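Beta-galacturonidase (Eisenbergiella tayi, PDB 6NCW) acts as a family 2 glycoside hydrolase, a beta-galacturonidase that cleaves beta-linked galacturonic acid and may share the beta-glucuronidase activity generally assigned to its relatives. Local coordinates at residues Ile155-Phe160 and Val251-Ile256; Gly168-Cys173 and Phe210-Leu215. All coordinates share one frame; numbering follows the deposited sequence.

In the fold
Strand pairing within a sheet and packing between sheets, which together build a beta-sandwich, are both illustrated in the immunoglobulin-like domain of this enzyme. Interaction 1 is buried and almost wholly apolar: strand 150-162 meets the end of strand 245-251, which belongs to another sheet, and the loop after it. Interaction 2 is partly buried and lies within one sheet, where strands 165-176 and 207-216 are joined by main-chain hydrogen bonds. The two share a sheet, since strand 150-162 pairs with strand 165-176; His156 N and Glu171 O, 2.8 Å apart, are a probable hydrogen bond of that pairing. Along the chain, interaction 2 is nested inside the loop that interaction 1 closes.

Interaction 1 of 2, residues Ile155-Phe160 and Val251-Ile256; sequences IHFTPF and VGFREI
In the immunoglobulin-like beta-sandwich of a family 2 glycoside hydrolase, Phe157 and Pro159 of strand 150-162 reach across to Val251, the last residue of strand 245-251 in another sheet, and to the loop that follows it. The joint is made by carbon surfaces, without hydrogen bonds between the two segments. Phe157 has its CG anti to the backbone N (chi1 175°), which sends the ring out toward segment 251-256, its CB and CD2 against Val251 and its outer end against Phe253. Its CD2 touches CG1 of Val251 at 3.6 Å, and that same methyl also rests against Phe157 CB. At its far end the ring presents its edge to the face of Phe253, an offset edge-to-face pair with centroids 5.3 Å apart and planes at 69°. The closest approach is Phe157 CZ to Phe253 CZ, 3.5 Å, while Phe157 CE2 stands over the Phe253 face toward its rim.

Pro159, two residues on and pointing the same way, takes the next place. Its CB meets CD1 of Phe253 at 3.9 Å, and its CG lies against the loop backbone, 3.5 Å from the carbonyl O of Arg254 and a little farther from that of Gly252.

Ile233 of strand 227-238 touches both Phe157 and Val251, extending the apolar layer. Along the edge of strand 150-162 away from strand 165-176, the Asn366 side chain bonds to Ile155 O and Phe157 N, much as a neighbouring strand would. Arg254 leaves the backbone away from strand 150-162, and its NE donates to Pro368 O. Apolar side chains closing one sheet onto the end of another are characteristic of an immunoglobulin-like beta-sandwich; here the layer runs on into the loop between strands 245-251 and 256-259.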
loop_
_atom_site.group_PDB
_atom_site.type_symbol
_atom_site.label_atom_id
_atom_site.label_comp_id
_atom_site.label_asym_id
_atom_site.label_seq_id
_atom_site.Cartn_x
_atom_site.Cartn_y
_atom_site.Cartn_z
ATOM N N ILE A 155 -11.692 -24.470 42.495
ATOM C CA ILE A 155 -10.617 -25.188 43.172
ATOM C C ILE A 155 -9.288 -24.493 42.838
ATOM O O ILE A 155 -9.041 -24.153 41.678
ATOM C CB ILE A 155 -10.591 -26.675 42.760
ATOM C CG1 ILE A 155 -9.389 -27.399 43.369
ATOM C CG2 ILE A 155 -10.597 -26.825 41.245
ATOM C CD1 ILE A 155 -9.497 -28.910 43.273
ATOM N N HIS A 156 -8.456 -24.256 43.858
ATOM C CA HIS A 156 -7.139 -23.644 43.715
ATOM C C HIS A 156 -6.079 -24.604 44.224
ATOM O O HIS A 156 -6.106 -24.997 45.395
ATOM C CB HIS A 156 -7.034 -22.328 44.490
ATOM C CG HIS A 156 -7.899 -21.241 43.950
ATOM N ND1 HIS A 156 -8.083 -20.041 44.606
ATOM C CD2 HIS A 156 -8.624 -21.162 42.810
ATOM C CE1 HIS A 156 -8.892 -19.274 43.899
ATOM N NE2 HIS A 156 -9.234 -19.930 42.804
ATOM N N PHE A 157 -5.135 -24.949 43.360
ATOM C CA PHE A 157 -4.028 -25.824 43.706
ATOM C C PHE A 157 -2.746 -25.012 43.728
ATOM O O PHE A 157 -2.508 -24.198 42.832
ATOM C CB PHE A 157 -3.895 -26.968 42.695
ATOM C CG PHE A 157 -2.702 -27.840 42.936
ATOM C CD1 PHE A 157 -2.742 -28.834 43.914
ATOM C CD2 PHE A 157 -1.534 -27.655 42.205
ATOM C CE1 PHE A 157 -1.637 -29.629 44.152
ATOM C CE2 PHE A 157 -0.425 -28.453 42.429
ATOM C CZ PHE A 157 -0.477 -29.444 43.404
ATOM N N THR A 158 -1.920 -25.248 44.742
ATOM C CA THR A 158 -0.650 -24.556 44.924
ATOM C C THR A 158 0.474 -25.575 45.027
ATOM O O THR A 158 0.473 -26.387 45.969
ATOM C CB THR A 158 -0.668 -23.688 46.190
ATOM O OG1 THR A 158 -1.896 -22.952 46.259
ATOM C CG2 THR A 158 0.531 -22.730 46.204
ATOM N N PRO A 159 1.445 -25.577 44.115
ATOM C CA PRO A 159 2.628 -26.427 44.291
ATOM C C PRO A 159 3.670 -25.765 45.181
ATOM O O PRO A 159 3.766 -24.535 45.260
ATOM C CB PRO A 159 3.155 -26.593 42.861
ATOM C CG PRO A 159 2.780 -25.271 42.203
ATOM C CD PRO A 159 1.476 -24.827 42.839
ATOM N N PHE A 160 4.450 -26.613 45.863
ATOM C CA PHE A 160 5.558 -26.205 46.722
ATOM C C PHE A 160 6.766 -27.075 46.407
ATOM O O PHE A 160 6.650 -28.303 46.354
ATOM C CB PHE A 160 5.214 -26.338 48.213
ATOM C CG PHE A 160 4.064 -25.484 48.655
ATOM C CD1 PHE A 160 4.243 -24.131 48.911
ATOM C CD2 PHE A 160 2.807 -26.026 48.819
ATOM C CE1 PHE A 160 3.194 -23.337 49.322
ATOM C CE2 PHE A 160 1.749 -25.237 49.233
ATOM C CZ PHE A 160 1.949 -23.885 49.486
ATOM N N VAL A 251 -3.165 -28.085 36.251
ATOM C CA VAL A 251 -2.094 -27.535 37.067
ATOM C C VAL A 251 -0.763 -27.916 36.443
ATOM O O VAL A 251 -0.669 -28.825 35.614
ATOM C CB VAL A 251 -2.151 -28.017 38.543
ATOM C CG1 VAL A 251 -3.511 -27.715 39.163
ATOM C CG2 VAL A 251 -1.832 -29.496 38.636
ATOM N N GLY A 252 0.257 -27.160 36.821
ATOM C CA GLY A 252 1.634 -27.531 36.553
ATOM C C GLY A 252 2.450 -27.277 37.804
ATOM O O GLY A 252 2.144 -26.384 38.595
ATOM N N PHE A 253 3.465 -28.109 38.003
ATOM C CA PHE A 253 4.319 -28.039 39.192
ATOM C C PHE A 253 5.530 -27.172 38.853
ATOM O O PHE A 253 6.501 -27.644 38.256
ATOM C CB PHE A 253 4.742 -29.440 39.647
ATOM C CG PHE A 253 3.650 -30.215 40.366
ATOM C CD1 PHE A 253 3.613 -30.270 41.755
ATOM C CD2 PHE A 253 2.666 -30.897 39.651
ATOM C CE1 PHE A 253 2.606 -30.981 42.421
ATOM C CE2 PHE A 253 1.655 -31.602 40.309
ATOM C CZ PHE A 253 1.628 -31.642 41.695
ATOM N N ARG A 254 5.469 -25.890 39.206
ATOM C CA ARG A 254 6.614 -25.006 39.060
ATOM C C ARG A 254 6.628 -24.022 40.216
ATOM O O ARG A 254 5.582 -23.674 40.767
ATOM C CB ARG A 254 6.600 -24.247 37.718
ATOM C CG ARG A 254 5.314 -23.449 37.441
ATOM C CD ARG A 254 5.513 -22.013 37.791
ATOM N NE ARG A 254 4.295 -21.210 37.731
ATOM C CZ ARG A 254 3.574 -20.865 38.791
ATOM N NH1 ARG A 254 3.922 -21.280 40.003
ATOM N NH2 ARG A 254 2.509 -20.094 38.641
ATOM N N GLU A 255 7.821 -23.557 40.561
ATOM C CA GLU A 255 7.992 -22.539 41.585
ATOM C C GLU A 255 8.402 -21.227 40.931
ATOM O O GLU A 255 9.280 -21.206 40.064
ATOM C CB GLU A 255 9.046 -22.963 42.613
ATOM C CG GLU A 255 9.228 -21.966 43.733
ATOM C CD GLU A 255 10.364 -22.359 44.692
ATOM O OE1 GLU A 255 10.052 -22.792 45.826
ATOM O OE2 GLU A 255 11.558 -22.250 44.305
ATOM N N ILE A 256 7.780 -20.135 41.355
ATOM C CA ILE A 256 8.187 -18.809 40.930
ATOM C C ILE A 256 8.443 -17.996 42.190
ATOM O O ILE A 256 7.562 -17.877 43.048
ATOM C CB ILE A 256 7.143 -18.133 40.021
ATOM C CG1 ILE A 256 7.638 -16.759 39.601
ATOM C CG2 ILE A 256 5.796 -17.992 40.704
ATOM C CD1 ILE A 256 8.739 -16.838 38.593
#

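Interaction 2 of 2, residues Gly168-Cys173 and Phe210-Leu215; sequences GKAEIC and FSTEEL
Segments 168-173 and 210-215 run antiparallel, their directions 165° apart, in two short ladders out of step by one residue. In the first, Ile172 and Phe210 form a hydrogen-bonded pair, with Phe210 N to Ile172 O at 2.8 Å and Ile172 N to Phe210 O at 3.0 Å; Glu171 and Ser211 follow as a non-hydrogen-bonded pair. In the second, Gly168 and Leu215 exchange two bonds, the one from Leu215 N to Gly168 O nearly straight at 173°.

Thr212 bridges the change of register. Its backbone N donates to Ala170 O at 2.9 Å, but the return bond from Ala170 N goes to the side-chain OG1, 3.2 Å away and equally straight. With chi1 at 78°, OG1 sits between the backbone N and the carbonyl carbon, where it also donates to Glu213 O at 2.9 Å. The hydroxyl thus takes the place of a strand carbonyl and ties down the extra residue. Thr212 CG2 packs by Ala170 CB, on the side of Phe195 and Leu198.

Glu171 runs alongside Ser211, its CG 3.3 Å from Ser211 OG. Ile172 and Phe210 face the other way, onto Val188 and Ile200 respectively. Glu214 is salt-bridged to Arg162, and Lys169 NZ bonds to Tyr403 OH. Such a one-residue slip, bridged by a short loop in a strand that is outermost in its sheet within this chain, is an irregularity that the edge strands of beta-sandwiches tolerate.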
loop_
_atom_site.group_PDB
_atom_site.type_symbol
_atom_site.label_atom_id
_atom_site.label_comp_id
_atom_site.label_asym_id
_atom_site.label_seq_id
_atom_site.Cartn_x
_atom_site.Cartn_y
_atom_site.Cartn_z
ATOM N N GLY A 168 2.096 -30.254 47.511
ATOM C CA GLY A 168 0.944 -29.567 46.958
ATOM C C GLY A 168 -0.144 -29.411 47.990
ATOM O O GLY A 168 -0.253 -30.200 48.934
ATOM N N LYS A 169 -0.964 -28.384 47.796
ATOM C CA LYS A 169 -2.097 -28.048 48.643
ATOM C C LYS A 169 -3.267 -27.671 47.741
ATOM O O LYS A 169 -3.078 -26.973 46.744
ATOM C CB LYS A 169 -1.705 -26.894 49.582
ATOM C CG LYS A 169 -2.826 -26.216 50.320
ATOM C CD LYS A 169 -2.289 -25.060 51.169
ATOM C CE LYS A 169 -1.886 -23.871 50.299
ATOM N NZ LYS A 169 -1.794 -22.592 51.078
ATOM N N ALA A 170 -4.465 -28.151 48.064
ATOM C CA ALA A 170 -5.666 -27.853 47.297
ATOM C C ALA A 170 -6.695 -27.168 48.186
ATOM O O ALA A 170 -6.848 -27.515 49.356
ATOM C CB ALA A 170 -6.277 -29.112 46.697
ATOM N N GLU A 171 -7.398 -26.191 47.631
ATOM C CA GLU A 171 -8.434 -25.476 48.356
ATOM C C GLU A 171 -9.643 -25.422 47.445
ATOM O O GLU A 171 -9.516 -25.110 46.256
ATOM C CB GLU A 171 -7.977 -24.071 48.757
ATOM C CG GLU A 171 -8.989 -23.285 49.585
ATOM C CD GLU A 171 -8.504 -21.874 49.945
ATOM O OE1 GLU A 171 -9.350 -21.028 50.311
ATOM O OE2 GLU A 171 -7.280 -21.614 49.866
ATOM N N ILE A 172 -10.802 -25.772 47.984
ATOM C CA ILE A 172 -12.012 -25.897 47.194
ATOM C C ILE A 172 -13.101 -25.086 47.857
ATOM O O ILE A 172 -13.228 -25.095 49.084
ATOM C CB ILE A 172 -12.446 -27.367 47.055
ATOM C CG1 ILE A 172 -11.263 -28.190 46.582
ATOM C CG2 ILE A 172 -13.583 -27.494 46.069
ATOM C CD1 ILE A 172 -11.661 -29.499 46.067
ATOM N N CYS A 173 -13.893 -24.400 47.043
ATOM C CA CYS A 173 -15.003 -23.591 47.511
ATOM C C CYS A 173 -16.309 -24.249 47.079
ATOM O O CYS A 173 -16.492 -24.546 45.895
ATOM C CB CYS A 173 -14.889 -22.179 46.943
ATOM S SG CYS A 173 -16.018 -21.025 47.639
ATOM N N PHE A 210 -12.601 -25.081 51.846
ATOM C CA PHE A 210 -11.995 -26.115 52.672
ATOM C C PHE A 210 -10.642 -26.445 52.062
ATOM O O PHE A 210 -10.535 -26.587 50.841
ATOM C CB PHE A 210 -12.887 -27.364 52.742
ATOM C CG PHE A 210 -14.322 -27.063 53.113
ATOM C CD1 PHE A 210 -14.741 -27.136 54.430
ATOM C CD2 PHE A 210 -15.240 -26.679 52.151
ATOM C CE1 PHE A 210 -16.052 -26.850 54.769
ATOM C CE2 PHE A 210 -16.553 -26.394 52.484
ATOM C CZ PHE A 210 -16.959 -26.473 53.793
ATOM N N SER A 211 -9.611 -26.541 52.891
ATOM C CA SER A 211 -8.261 -26.779 52.401
ATOM C C SER A 211 -7.771 -28.149 52.830
ATOM O O SER A 211 -8.091 -28.622 53.922
ATOM C CB SER A 211 -7.283 -25.714 52.898
ATOM O OG SER A 211 -7.545 -24.471 52.281
ATOM N N THR A 212 -7.002 -28.783 51.957
ATOM C CA THR A 212 -6.228 -29.933 52.364
ATOM C C THR A 212 -4.947 -29.477 53.051
ATOM O O THR A 212 -4.578 -28.296 53.043
ATOM C CB THR A 212 -5.879 -30.816 51.167
ATOM O OG1 THR A 212 -4.780 -30.228 50.444
ATOM C CG2 THR A 212 -7.101 -31.000 50.263
ATOM N N GLU A 213 -4.266 -30.435 53.658
ATOM C CA GLU A 213 -2.927 -30.173 54.143
ATOM C C GLU A 213 -1.943 -30.205 52.980
ATOM O O GLU A 213 -2.264 -30.632 51.868
ATOM C CB GLU A 213 -2.533 -31.193 55.208
ATOM C CG GLU A 213 -3.252 -30.998 56.526
ATOM C CD GLU A 213 -3.030 -32.160 57.467
ATOM O OE1 GLU A 213 -3.697 -32.212 58.528
ATOM O OE2 GLU A 213 -2.187 -33.027 57.137
ATOM N N GLU A 214 -0.730 -29.735 53.256
ATOM C CA GLU A 214 0.381 -29.853 52.326
ATOM C C GLU A 214 0.811 -31.314 52.219
ATOM O O GLU A 214 1.357 -31.879 53.170
ATOM C CB GLU A 214 1.516 -28.970 52.815
ATOM C CG GLU A 214 2.398 -28.440 51.736
ATOM C CD GLU A 214 3.215 -27.281 52.231
ATOM O OE1 GLU A 214 2.602 -26.287 52.701
ATOM O OE2 GLU A 214 4.462 -27.387 52.173
ATOM N N LEU A 215 0.586 -31.927 51.059
ATOM C CA LEU A 215 0.813 -33.346 50.841
ATOM C C LEU A 215 1.958 -33.583 49.863
ATOM O O LEU A 215 2.201 -32.762 48.980
ATOM C CB LEU A 215 -0.459 -34.007 50.303
ATOM C CG LEU A 215 -1.614 -33.881 51.289
ATOM C CD1 LEU A 215 -2.941 -34.221 50.634
ATOM C CD2 LEU A 215 -1.346 -34.767 52.501
#